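Long-range contact in heavy metal cation tricomponent efflux pump ZneA(CzcA-like) (Cupriavidus metallidurans, PDB 4K0J), which probably drives zinc efflux in exchange for protons, as the inner-membrane RND pump of a tripartite heavy metal efflux system: residues L557-P562 against P642-G647. Numbering follows the deposited sequence.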
loop_
_atom_site.group_PDB
_atom_site.type_symbol
_atom_site.label_atom_id
_atom_site.label_comp_id
_atom_site.label_asym_id
_atom_site.label_seq_id
_atom_site.Cartn_x
_atom_site.Cartn_y
_atom_site.Cartn_z
ATOM N N LEU C 557 0.778 19.574 33.068
ATOM C CA LEU C 557 0.794 18.969 34.394
ATOM C C LEU C 557 0.081 17.616 34.437
ATOM O O LEU C 557 -1.012 17.458 33.898
ATOM C CB LEU C 557 0.151 19.916 35.416
ATOM C CG LEU C 557 0.965 21.016 36.109
ATOM C CD1 LEU C 557 1.566 21.990 35.123
ATOM C CD2 LEU C 557 0.087 21.763 37.088
ATOM N N GLN C 558 0.709 16.642 35.084
ATOM C CA GLN C 558 0.041 15.386 35.395
ATOM C C GLN C 558 -0.284 15.363 36.881
ATOM O O GLN C 558 0.479 14.836 37.687
ATOM C CB GLN C 558 0.924 14.197 35.027
ATOM C CG GLN C 558 1.119 14.023 33.535
ATOM C CD GLN C 558 -0.109 13.459 32.854
ATOM O OE1 GLN C 558 -0.958 12.842 33.497
ATOM N NE2 GLN C 558 -0.212 13.672 31.547
ATOM N N VAL C 559 -1.421 15.946 37.234
ATOM C CA VAL C 559 -1.788 16.152 38.625
ATOM C C VAL C 559 -2.512 14.946 39.207
ATOM O O VAL C 559 -3.569 14.548 38.715
ATOM C CB VAL C 559 -2.647 17.419 38.787
ATOM C CG1 VAL C 559 -3.179 17.522 40.199
ATOM C CG2 VAL C 559 -1.831 18.653 38.431
ATOM N N THR C 560 -1.930 14.371 40.258
ATOM C CA THR C 560 -2.469 13.165 40.886
ATOM C C THR C 560 -3.213 13.474 42.184
ATOM O O THR C 560 -2.762 14.275 42.997
ATOM C CB THR C 560 -1.369 12.127 41.167
ATOM O OG1 THR C 560 -0.583 11.932 39.986
ATOM C CG2 THR C 560 -1.979 10.808 41.578
ATOM N N LEU C 561 -4.355 12.828 42.367
ATOM C CA LEU C 561 -5.241 13.114 43.481
ATOM C C LEU C 561 -5.510 11.852 44.309
ATOM O O LEU C 561 -5.224 10.742 43.858
ATOM C CB LEU C 561 -6.545 13.706 42.947
ATOM C CG LEU C 561 -6.731 15.220 43.052
ATOM C CD1 LEU C 561 -5.457 15.963 42.734
ATOM C CD2 LEU C 561 -7.847 15.667 42.141
ATOM N N PRO C 562 -6.037 12.020 45.538
ATOM C CA PRO C 562 -6.339 10.875 46.404
ATOM C C PRO C 562 -7.263 9.845 45.749
ATOM O O PRO C 562 -8.104 10.214 44.935
ATOM C CB PRO C 562 -7.006 11.524 47.627
ATOM C CG PRO C 562 -7.224 12.961 47.266
ATOM C CD PRO C 562 -6.198 13.293 46.257
ATOM N N PRO C 642 -3.425 20.404 49.575
ATOM C CA PRO C 642 -3.599 19.077 50.177
ATOM C C PRO C 642 -4.086 18.020 49.187
ATOM O O PRO C 642 -5.096 18.223 48.520
ATOM C CB PRO C 642 -4.657 19.321 51.256
ATOM C CG PRO C 642 -5.427 20.497 50.768
ATOM C CD PRO C 642 -4.436 21.367 50.043
ATOM N N GLY C 643 -3.362 16.908 49.097
ATOM C CA GLY C 643 -3.757 15.783 48.269
ATOM C C GLY C 643 -3.326 15.907 46.823
ATOM O O GLY C 643 -3.462 14.965 46.042
ATOM N N THR C 644 -2.789 17.070 46.470
ATOM C CA THR C 644 -2.488 17.395 45.082
ATOM C C THR C 644 -1.049 17.074 44.696
ATOM O O THR C 644 -0.167 17.916 44.839
ATOM C CB THR C 644 -2.720 18.889 44.824
ATOM O OG1 THR C 644 -4.004 19.269 45.330
ATOM C CG2 THR C 644 -2.653 19.194 43.344
ATOM N N GLN C 645 -0.814 15.863 44.205
ATOM C CA GLN C 645 0.491 15.512 43.645
ATOM C C GLN C 645 0.626 15.958 42.179
ATOM O O GLN C 645 -0.225 15.638 41.349
ATOM C CB GLN C 645 0.731 14.011 43.767
ATOM C CG GLN C 645 0.644 13.500 45.178
ATOM C CD GLN C 645 1.533 12.294 45.402
ATOM O OE1 GLN C 645 2.758 12.418 45.472
ATOM N NE2 GLN C 645 0.923 11.115 45.506
ATOM N N VAL C 646 1.700 16.678 41.860
ATOM C CA VAL C 646 1.811 17.341 40.562
ATOM C C VAL C 646 3.037 16.958 39.736
ATOM O O VAL C 646 4.171 17.230 40.133
ATOM C CB VAL C 646 1.823 18.860 40.734
ATOM C CG1 VAL C 646 1.999 19.534 39.394
ATOM C CG2 VAL C 646 0.546 19.322 41.412
ATOM N N GLY C 647 2.798 16.348 38.577
ATOM C CA GLY C 647 3.865 16.011 37.651
ATOM C C GLY C 647 4.104 17.146 36.678
ATOM O O GLY C 647 3.147 17.747 36.188
#
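V559 and V646 both turn CG1 anti to the backbone N (chi1 172° and 177°), which leaves each CG2 beside its own N; the two side chains thus lie alongside one another, pointing the same way, with V559 CG2 3.9 Å from V646 CG2. The same rotation carries V559 CG1 to the methyl of T644, 3.6 Å from T644 CG2. L557 lies across V646, its CD2 3.7 Å from V646 CG1. Branched and apolar residues suit this face, because helices 567-581 and 627-638 cover it with L577 and F638.

Beneath the side chains, two antiparallel strands are joined by paired backbone bonds. Q558 and G647 exchange N-H and C=O in both directions, at 2.9 Å from G647 N to Q558 O. T560 and Q645 form the next hydrogen-bonded pair, and V559 with V646 is the non-hydrogen-bonded pair between them. On the opposite face, T560 CB rests 3.8 Å from Q645 CB, and I700 touches both side chains. Beta-branched T560 suits a strand, its OG1 weakly hydrogen-bonded to R811; exposed, polar Q645 suits the outermost strand. G647 adds no side chain to this face, where the Q558 amide turns away to bond E610, H608 and D654. Just before strand 645-649, G643 has a positive phi (85°), which favours glycine, and its O lies 3.2 Å from P562 CD.

Strands 554-560 and 645-649 are thereby the adjacent first and last strands of a ferredoxin-like beta-alpha-beta-beta-alpha-beta fold, as in porter subdomains of RND pumps.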